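Local structure of phosphotriesterase homology protein (Escherichia coli, 1BF6) at residues C36-D41 and H248-G253; T80-D85 and P89-T94; I125-G130 and P134-V139. The protein hydrolyses phosphorylated glyceryl acetates, a reaction that requires the substrate's phosphate group, and also aromatic acetates and propionates, using two zinc ions per subunit. One frame throughout, in Å; residues are numbered along the deposited sequence.

Interaction 1: residues C36-D41 and H248-G253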
loop_
_atom_site.group_PDB
_atom_site.type_symbol
_atom_site.label_atom_id
_atom_site.label_comp_id
_atom_site.label_asym_id
_atom_site.label_seq_id
_atom_site.Cartn_x
_atom_site.Cartn_y
_atom_site.Cartn_z
ATOM N N CYS A 36 -14.247 11.431 -3.786
ATOM C CA CYS A 36 -13.900 12.307 -4.906
ATOM C C CYS A 36 -13.403 13.668 -4.385
ATOM O O CYS A 36 -12.448 14.228 -4.916
ATOM C CB CYS A 36 -15.102 12.536 -5.818
ATOM S SG CYS A 36 -15.485 11.160 -6.917
ATOM N N GLN A 37 -14.050 14.197 -3.346
ATOM C CA GLN A 37 -13.643 15.484 -2.773
ATOM C C GLN A 37 -12.236 15.375 -2.184
ATOM O O GLN A 37 -11.416 16.288 -2.348
ATOM C CB GLN A 37 -14.647 15.944 -1.704
ATOM C CG GLN A 37 -15.995 16.405 -2.279
ATOM C CD GLN A 37 -17.165 16.280 -1.289
ATOM O OE1 GLN A 37 -16.989 16.331 -0.062
ATOM N NE2 GLN A 37 -18.367 16.104 -1.829
ATOM N N GLU A 38 -11.947 14.244 -1.536
ATOM C CA GLU A 38 -10.631 14.003 -0.946
ATOM C C GLU A 38 -9.554 13.923 -2.030
ATOM O O GLU A 38 -8.419 14.338 -1.812
ATOM C CB GLU A 38 -10.638 12.708 -0.139
ATOM C CG GLU A 38 -11.578 12.723 1.075
ATOM C CD GLU A 38 -10.923 13.229 2.356
ATOM O OE1 GLU A 38 -9.704 13.512 2.370
ATOM O OE2 GLU A 38 -11.638 13.316 3.378
ATOM N N MET A 39 -9.904 13.378 -3.194
ATOM C CA MET A 39 -8.934 13.263 -4.285
ATOM C C MET A 39 -8.661 14.645 -4.865
ATOM O O MET A 39 -7.530 14.946 -5.221
ATOM C CB MET A 39 -9.407 12.277 -5.366
ATOM C CG MET A 39 -9.527 10.820 -4.884
ATOM S SD MET A 39 -8.038 10.090 -4.166
ATOM C CE MET A 39 -8.463 10.037 -2.382
ATOM N N ASN A 40 -9.686 15.494 -4.924
ATOM C CA ASN A 40 -9.515 16.862 -5.413
ATOM C C ASN A 40 -8.591 17.630 -4.461
ATOM O O ASN A 40 -7.746 18.409 -4.905
ATOM C CB ASN A 40 -10.860 17.583 -5.533
ATOM C CG ASN A 40 -11.692 17.089 -6.702
ATOM O OD1 ASN A 40 -12.918 17.224 -6.706
ATOM N ND2 ASN A 40 -11.035 16.543 -7.709
ATOM N N ASP A 41 -8.735 17.388 -3.155
ATOM C CA ASP A 41 -7.888 18.040 -2.149
ATOM C C ASP A 41 -6.437 17.587 -2.339
ATOM O O ASP A 41 -5.499 18.378 -2.218
ATOM C CB ASP A 41 -8.338 17.673 -0.725
ATOM C CG ASP A 41 -9.730 18.203 -0.373
ATOM O OD1 ASP A 41 -10.353 18.917 -1.193
ATOM O OD2 ASP A 41 -10.203 17.880 0.737
ATOM N N HIS A 248 -12.332 8.126 8.855
ATOM C CA HIS A 248 -11.041 8.727 8.510
ATOM C C HIS A 248 -11.244 9.923 7.559
ATOM O O HIS A 248 -10.373 10.786 7.439
ATOM C CB HIS A 248 -10.117 7.696 7.830
ATOM C CG HIS A 248 -9.665 6.581 8.725
ATOM N ND1 HIS A 248 -9.259 5.356 8.236
ATOM C CD2 HIS A 248 -9.511 6.516 10.069
ATOM C CE1 HIS A 248 -8.867 4.589 9.236
ATOM N NE2 HIS A 248 -9.011 5.269 10.360
ATOM N N LEU A 249 -12.378 9.944 6.865
ATOM C CA LEU A 249 -12.713 10.998 5.917
ATOM C C LEU A 249 -13.043 12.313 6.635
ATOM O O LEU A 249 -13.629 12.307 7.711
ATOM C CB LEU A 249 -13.893 10.565 5.049
ATOM C CG LEU A 249 -13.733 9.224 4.299
ATOM C CD1 LEU A 249 -14.944 9.010 3.392
ATOM C CD2 LEU A 249 -12.440 9.202 3.493
ATOM N N LYS A 250 -12.631 13.432 6.043
ATOM C CA LYS A 250 -12.871 14.749 6.640
ATOM C C LYS A 250 -14.360 15.056 6.834
ATOM O O LYS A 250 -14.744 15.603 7.866
ATOM C CB LYS A 250 -12.172 15.857 5.829
ATOM C CG LYS A 250 -10.641 15.727 5.829
ATOM C CD LYS A 250 -9.914 17.001 5.419
ATOM C CE LYS A 250 -10.147 17.371 3.972
ATOM N NZ LYS A 250 -9.459 16.433 3.042
ATOM N N ALA A 251 -15.191 14.686 5.859
ATOM C CA ALA A 251 -16.637 14.913 5.933
ATOM C C ALA A 251 -17.281 14.214 7.140
ATOM O O ALA A 251 -18.371 14.593 7.564
ATOM C CB ALA A 251 -17.315 14.460 4.643
ATOM N N ASN A 252 -16.611 13.188 7.665
ATOM C CA ASN A 252 -17.090 12.440 8.828
ATOM C C ASN A 252 -16.323 12.785 10.103
ATOM O O ASN A 252 -16.328 12.021 11.062
ATOM C CB ASN A 252 -17.015 10.932 8.562
ATOM C CG ASN A 252 -17.941 10.501 7.464
ATOM O OD1 ASN A 252 -19.072 10.970 7.379
ATOM N ND2 ASN A 252 -17.463 9.621 6.589
ATOM N N GLY A 253 -15.654 13.937 10.104
ATOM C CA GLY A 253 -14.893 14.366 11.269
ATOM C C GLY A 253 -13.505 13.775 11.376
ATOM O O GLY A 253 -12.893 13.814 12.440
HETATM O O HOH W 1 -14.315 13.632 3.266
#
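Glu-38 and Asp-41 stand one helical turn apart on the same side of their helix, and Lys-250 reaches in from the facing loop to meet both. The Lys-250 chain folds at chi3 and chi4 (-67° and -71°), which swings NZ back between the two carboxylates. From Glu-38, OE1 lies 3.0 Å from NZ of Lys-250, but the ammonium sits well above the carboxylate plane. From Asp-41, which points at the lysine from the opposite direction, OD2 takes NZ of Lys-250 on its anti lone pair at 2.8 Å. Asp-258 adds a third salt bridge to the same nitrogen. The other oxygen of Glu-38 works on backbone: OE2 receives N of Lys-250 at 2.8 Å with an N-H...O angle of 167°, nearly in line with the C-O bond. A water donates to OE2 and accepts from N of Ala-251. OE1 is also bonded to Tyr-257 N, so the buried carboxylate is held at both oxygens. This salt-bridge network, together with the Glu-38 carboxylate's bond to the Lys-250 amide, joins helix 32-44, which follows the first strand of the TIM barrel, to the loop that follows its last strand, 237-239.

Interaction 2: residues T80-D85 and P89-T94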
loop_
_atom_site.group_PDB
_atom_site.type_symbol
_atom_site.label_atom_id
_atom_site.label_comp_id
_atom_site.label_asym_id
_atom_site.label_seq_id
_atom_site.Cartn_x
_atom_site.Cartn_y
_atom_site.Cartn_z
ATOM N N THR A 80 -4.015 -6.664 -7.313
ATOM C CA THR A 80 -4.523 -8.040 -7.373
ATOM C C THR A 80 -3.803 -8.847 -6.297
ATOM O O THR A 80 -2.612 -8.631 -6.038
ATOM C CB THR A 80 -4.298 -8.730 -8.765
ATOM O OG1 THR A 80 -4.810 -10.072 -8.700
ATOM C CG2 THR A 80 -2.816 -8.792 -9.133
ATOM N N GLY A 81 -4.527 -9.752 -5.637
ATOM C CA GLY A 81 -3.898 -10.575 -4.616
ATOM C C GLY A 81 -4.868 -11.098 -3.573
ATOM O O GLY A 81 -6.079 -11.112 -3.795
ATOM N N TYR A 82 -4.318 -11.595 -2.475
ATOM C CA TYR A 82 -5.104 -12.096 -1.347
ATOM C C TYR A 82 -4.534 -11.443 -0.088
ATOM O O TYR A 82 -3.314 -11.289 0.054
ATOM C CB TYR A 82 -5.084 -13.629 -1.279
ATOM C CG TYR A 82 -6.038 -14.264 -2.278
ATOM C CD1 TYR A 82 -5.627 -14.552 -3.585
ATOM C CD2 TYR A 82 -7.367 -14.543 -1.928
ATOM C CE1 TYR A 82 -6.512 -15.092 -4.517
ATOM C CE2 TYR A 82 -8.262 -15.088 -2.851
ATOM C CZ TYR A 82 -7.830 -15.358 -4.146
ATOM O OH TYR A 82 -8.725 -15.844 -5.077
ATOM N N TYR A 83 -5.432 -11.074 0.822
ATOM C CA TYR A 83 -5.099 -10.344 2.046
ATOM C C TYR A 83 -4.275 -11.025 3.144
ATOM O O TYR A 83 -3.059 -10.885 3.177
ATOM C CB TYR A 83 -6.393 -9.742 2.591
ATOM C CG TYR A 83 -6.227 -8.664 3.641
ATOM C CD1 TYR A 83 -5.070 -7.895 3.717
ATOM C CD2 TYR A 83 -7.244 -8.427 4.566
ATOM C CE1 TYR A 83 -4.929 -6.918 4.694
ATOM C CE2 TYR A 83 -7.119 -7.457 5.537
ATOM C CZ TYR A 83 -5.960 -6.707 5.604
ATOM O OH TYR A 83 -5.840 -5.779 6.609
ATOM N N GLN A 84 -4.935 -11.639 4.120
ATOM C CA GLN A 84 -4.247 -12.343 5.198
ATOM C C GLN A 84 -5.136 -13.495 5.660
ATOM O O GLN A 84 -6.317 -13.564 5.297
ATOM C CB GLN A 84 -3.877 -11.425 6.366
ATOM C CG GLN A 84 -5.015 -10.620 6.919
ATOM C CD GLN A 84 -4.613 -9.864 8.157
ATOM O OE1 GLN A 84 -4.150 -10.451 9.132
ATOM N NE2 GLN A 84 -4.786 -8.549 8.128
ATOM N N ASP A 85 -4.549 -14.384 6.447
ATOM C CA ASP A 85 -5.224 -15.590 6.918
ATOM C C ASP A 85 -6.675 -15.464 7.367
ATOM O O ASP A 85 -7.561 -16.119 6.805
ATOM C CB ASP A 85 -4.400 -16.287 7.988
ATOM C CG ASP A 85 -4.733 -17.752 8.082
ATOM O OD1 ASP A 85 -4.190 -18.538 7.271
ATOM O OD2 ASP A 85 -5.585 -18.113 8.918
ATOM N N PRO A 89 -10.824 -16.186 1.502
ATOM C CA PRO A 89 -12.056 -16.908 1.156
ATOM C C PRO A 89 -11.654 -18.392 1.303
ATOM O O PRO A 89 -10.457 -18.712 1.363
ATOM C CB PRO A 89 -12.256 -16.571 -0.326
ATOM C CG PRO A 89 -11.574 -15.251 -0.485
ATOM C CD PRO A 89 -10.340 -15.386 0.359
ATOM N N GLU A 90 -12.636 -19.287 1.365
ATOM C CA GLU A 90 -12.374 -20.725 1.506
ATOM C C GLU A 90 -11.464 -21.285 0.414
ATOM O O GLU A 90 -10.597 -22.114 0.685
ATOM C CB GLU A 90 -13.696 -21.510 1.480
ATOM C CG GLU A 90 -14.725 -21.088 2.538
ATOM C CD GLU A 90 -14.320 -21.461 3.962
ATOM O OE1 GLU A 90 -13.291 -22.160 4.138
ATOM O OE2 GLU A 90 -15.044 -21.061 4.911
ATOM N N HIS A 91 -11.656 -20.805 -0.812
ATOM C CA HIS A 91 -10.889 -21.285 -1.962
ATOM C C HIS A 91 -9.376 -21.061 -1.981
ATOM O O HIS A 91 -8.680 -21.600 -2.847
ATOM C CB HIS A 91 -11.546 -20.851 -3.280
ATOM C CG HIS A 91 -11.474 -19.379 -3.562
ATOM N ND1 HIS A 91 -12.591 -18.573 -3.583
ATOM C CD2 HIS A 91 -10.438 -18.592 -3.949
ATOM C CE1 HIS A 91 -12.253 -17.360 -3.983
ATOM N NE2 HIS A 91 -10.951 -17.346 -4.213
ATOM N N VAL A 92 -8.855 -20.253 -1.057
ATOM C CA VAL A 92 -7.411 -20.070 -1.020
ATOM C C VAL A 92 -6.776 -21.409 -0.604
ATOM O O VAL A 92 -5.701 -21.775 -1.082
ATOM C CB VAL A 92 -6.986 -18.928 -0.063
ATOM C CG1 VAL A 92 -5.466 -18.913 0.106
ATOM C CG2 VAL A 92 -7.478 -17.600 -0.616
ATOM N N ALA A 93 -7.467 -22.163 0.248
ATOM C CA ALA A 93 -6.952 -23.456 0.692
ATOM C C ALA A 93 -7.166 -24.569 -0.341
ATOM O O ALA A 93 -6.299 -25.421 -0.516
ATOM C CB ALA A 93 -7.582 -23.856 2.029
ATOM N N THR A 94 -8.304 -24.536 -1.035
ATOM C CA THR A 94 -8.647 -25.570 -2.010
ATOM C C THR A 94 -8.061 -25.415 -3.405
ATOM O O THR A 94 -7.907 -26.404 -4.129
ATOM C CB THR A 94 -10.163 -25.782 -2.099
ATOM O OG1 THR A 94 -10.807 -24.589 -2.565
ATOM C CG2 THR A 94 -10.713 -26.184 -0.735
#
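The hydroxyl of Tyr-82 is gripped twice: NE2 of His-91 donates to OH of Tyr-82 over 2.8 Å, and Glu-103 of helix 97-109 is hydrogen-bonded to the same oxygen. The oxygen lies 1° from the imidazole plane, which is direct evidence that His-91 presents an edge. The two rings meet rim to rim with planes at 86°, neither covering the other. The first torsion of His-91 (chi1 69°) wedges CG between the backbone N and the carbonyl carbon, while CB of Pro-89 lies over one imidazole face, 3.7 Å above its plane. Tyr-82 belongs to the loop that follows strand 75-80, the third strand of the TIM barrel, and its phenol reaches the short, weakly bonded helix 91-94. Along one edge the phenol ring is met in plane by Pro-89, whose CD is 3.8 Å from CE2 of Tyr-82. Val-92 approaches obliquely, and its CG2 comes within 3.3 Å of CD2 of Tyr-82, a tight fit. A phenylalanine here keeps the ring but would probably leave His-91 NE2 and Glu-103 without their shared hydroxyl. Leu-100 and Val-139 also touch Tyr-82, from helices 97-109 and 134-150.

Interaction 3: residues I125-G130 and P134-V139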
loop_
_atom_site.group_PDB
_atom_site.type_symbol
_atom_site.label_atom_id
_atom_site.label_comp_id
_atom_site.label_asym_id
_atom_site.label_seq_id
_atom_site.Cartn_x
_atom_site.Cartn_y
_atom_site.Cartn_z
ATOM N N ILE A 125 -0.504 -7.996 -0.122
ATOM C CA ILE A 125 -0.393 -9.368 0.332
ATOM C C ILE A 125 0.189 -9.385 1.725
ATOM O O ILE A 125 1.305 -8.922 1.964
ATOM C CB ILE A 125 0.341 -10.267 -0.709
ATOM C CG1 ILE A 125 1.782 -9.835 -0.908
ATOM C CG2 ILE A 125 -0.383 -10.169 -2.077
ATOM C CD1 ILE A 125 2.575 -10.808 -1.792
ATOM N N GLY A 126 -0.618 -9.858 2.669
ATOM C CA GLY A 126 -0.174 -9.851 4.044
ATOM C C GLY A 126 0.070 -11.133 4.801
ATOM O O GLY A 126 -0.220 -12.248 4.349
ATOM N N THR A 127 0.684 -10.945 5.958
ATOM C CA THR A 127 0.970 -12.024 6.875
ATOM C C THR A 127 0.347 -11.631 8.217
ATOM O O THR A 127 0.021 -10.454 8.448
ATOM C CB THR A 127 2.484 -12.283 7.017
ATOM O OG1 THR A 127 3.164 -11.048 7.276
ATOM C CG2 THR A 127 3.047 -12.929 5.738
ATOM N N SER A 128 0.145 -12.619 9.081
ATOM C CA SER A 128 -0.467 -12.387 10.385
ATOM C C SER A 128 0.527 -11.811 11.391
ATOM O O SER A 128 1.725 -11.719 11.113
ATOM C CB SER A 128 -1.077 -13.697 10.914
ATOM O OG SER A 128 -2.184 -14.082 10.119
ATOM N N GLU A 129 0.029 -11.420 12.560
ATOM C CA GLU A 129 0.892 -10.861 13.588
ATOM C C GLU A 129 1.864 -11.878 14.183
ATOM O O GLU A 129 1.455 -12.841 14.840
ATOM C CB GLU A 129 0.054 -10.216 14.697
ATOM C CG GLU A 129 0.891 -9.557 15.793
ATOM C CD GLU A 129 0.062 -8.712 16.769
ATOM O OE1 GLU A 129 -1.179 -8.597 16.603
ATOM O OE2 GLU A 129 0.670 -8.138 17.694
ATOM N N GLY A 130 3.153 -11.674 13.926
ATOM C CA GLY A 130 4.173 -12.546 14.471
ATOM C C GLY A 130 4.301 -13.918 13.834
ATOM O O GLY A 130 5.025 -14.773 14.347
ATOM N N PRO A 134 0.446 -21.148 6.936
ATOM C CA PRO A 134 0.605 -21.944 5.713
ATOM C C PRO A 134 -0.138 -21.335 4.510
ATOM O O PRO A 134 0.385 -21.332 3.390
ATOM C CB PRO A 134 0.007 -23.293 6.117
ATOM C CG PRO A 134 0.432 -23.416 7.532
ATOM C CD PRO A 134 0.148 -22.017 8.089
ATOM N N LEU A 135 -1.342 -20.805 4.726
ATOM C CA LEU A 135 -2.095 -20.205 3.626
ATOM C C LEU A 135 -1.465 -18.902 3.138
ATOM O O LEU A 135 -1.522 -18.580 1.953
ATOM C CB LEU A 135 -3.556 -19.972 4.012
ATOM C CG LEU A 135 -4.397 -21.238 4.218
ATOM C CD1 LEU A 135 -5.824 -20.836 4.577
ATOM C CD2 LEU A 135 -4.399 -22.071 2.941
ATOM N N GLU A 136 -0.912 -18.126 4.064
ATOM C CA GLU A 136 -0.239 -16.881 3.694
ATOM C C GLU A 136 1.030 -17.215 2.892
ATOM O O GLU A 136 1.324 -16.561 1.891
ATOM C CB GLU A 136 0.096 -16.075 4.945
ATOM C CG GLU A 136 -1.121 -15.342 5.494
ATOM C CD GLU A 136 -0.958 -14.877 6.925
ATOM O OE1 GLU A 136 0.099 -15.109 7.543
ATOM O OE2 GLU A 136 -1.916 -14.271 7.438
ATOM N N GLU A 137 1.761 -18.244 3.320
ATOM C CA GLU A 137 2.962 -18.670 2.609
ATOM C C GLU A 137 2.605 -19.008 1.161
ATOM O O GLU A 137 3.284 -18.576 0.227
ATOM C CB GLU A 137 3.596 -19.889 3.273
ATOM C CG GLU A 137 4.792 -20.429 2.480
ATOM C CD GLU A 137 5.427 -21.649 3.105
ATOM O OE1 GLU A 137 4.696 -22.488 3.679
ATOM O OE2 GLU A 137 6.658 -21.783 3.004
ATOM N N LYS A 138 1.516 -19.755 0.988
ATOM C CA LYS A 138 1.028 -20.165 -0.329
ATOM C C LYS A 138 0.686 -18.939 -1.176
ATOM O O LYS A 138 0.998 -18.886 -2.370
ATOM C CB LYS A 138 -0.211 -21.040 -0.159
ATOM C CG LYS A 138 -0.790 -21.636 -1.420
ATOM C CD LYS A 138 -2.109 -22.321 -1.057
ATOM C CE LYS A 138 -2.626 -23.226 -2.141
ATOM N NZ LYS A 138 -3.859 -23.917 -1.641
ATOM N N VAL A 139 0.030 -17.951 -0.562
ATOM C CA VAL A 139 -0.309 -16.732 -1.296
ATOM C C VAL A 139 0.984 -15.985 -1.721
ATOM O O VAL A 139 1.081 -15.513 -2.846
ATOM C CB VAL A 139 -1.270 -15.819 -0.477
ATOM C CG1 VAL A 139 -1.328 -14.403 -1.087
ATOM C CG2 VAL A 139 -2.689 -16.423 -0.488
#
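Glu-136 runs from the first turn of its helix straight at the backbone of residues 126 to 128. Its CB lies 3.9 Å from O of Gly-126, and CG is nearer, 3.4 Å from that same Gly-126 O, so the aliphatic part of the chain rests on a carbonyl. Beyond CG the chain is extended (chi2 163°), which carries CD past CA of Thr-127, 3.4 Å away, and delivers the carboxylate to Ser-128. There the two oxygens divide the work. OE1 of Glu-136 accepts N of Ser-128 at 2.9 Å, a somewhat bent bond (145°) whose donor stands 35° out of the carboxylate plane. OE2 accepts OG of Ser-128 at 2.7 Å on its syn side, close to the plane, so backbone and side chain of one serine hold both oxygens. Strand 122-126 and helix 134-150 are consecutive elements of a beta-alpha-beta unit of the TIM barrel, and this strand also carries Glu-124, which binds both zinc ions; Thr-127 itself is backbone-bonded to the zinc ligand His-157 on the next strand. Two further backbone amides complete the grip on Glu-136: Thr-133 N at OE1, as in the return half of a capping box, and Asp-85 N at OE2. Four N-H and O-H groups around a buried carboxylate at a helix N terminus are likely to favour its ionised form. Further along the same interface, CG2 of Ile-125 faces CG1 of Val-139 at 4.4 Å, a loose apolar contact one helical turn on from Glu-136. Thr-127 brings its CB to 3.7 Å from OE1 of Glu-136, while its hydroxyl is bonded to Gln-167.

From the N terminus, the chain passes first through 36-41, on the helix after the first barrel strand, whose partner 248-253 arrives only after the last strand. Interaction 1 therefore closes a loop of more than two hundred residues, and both other contacts nest inside it. Interaction 2 closes a short loop after strand 75-80; interaction 3 follows in series with an equally short one after strand 122-126. These two touch, and Tyr-83 O is hydrogen-bonded to Gly-126 N, joining the loop after strand 75-80 to the end of strand 122-126. Interactions 1 and 3 lie about 32 Å apart between centres. Interaction 1 joins elements following the first and last strands; interactions 2 and 3 lie in adjoining units.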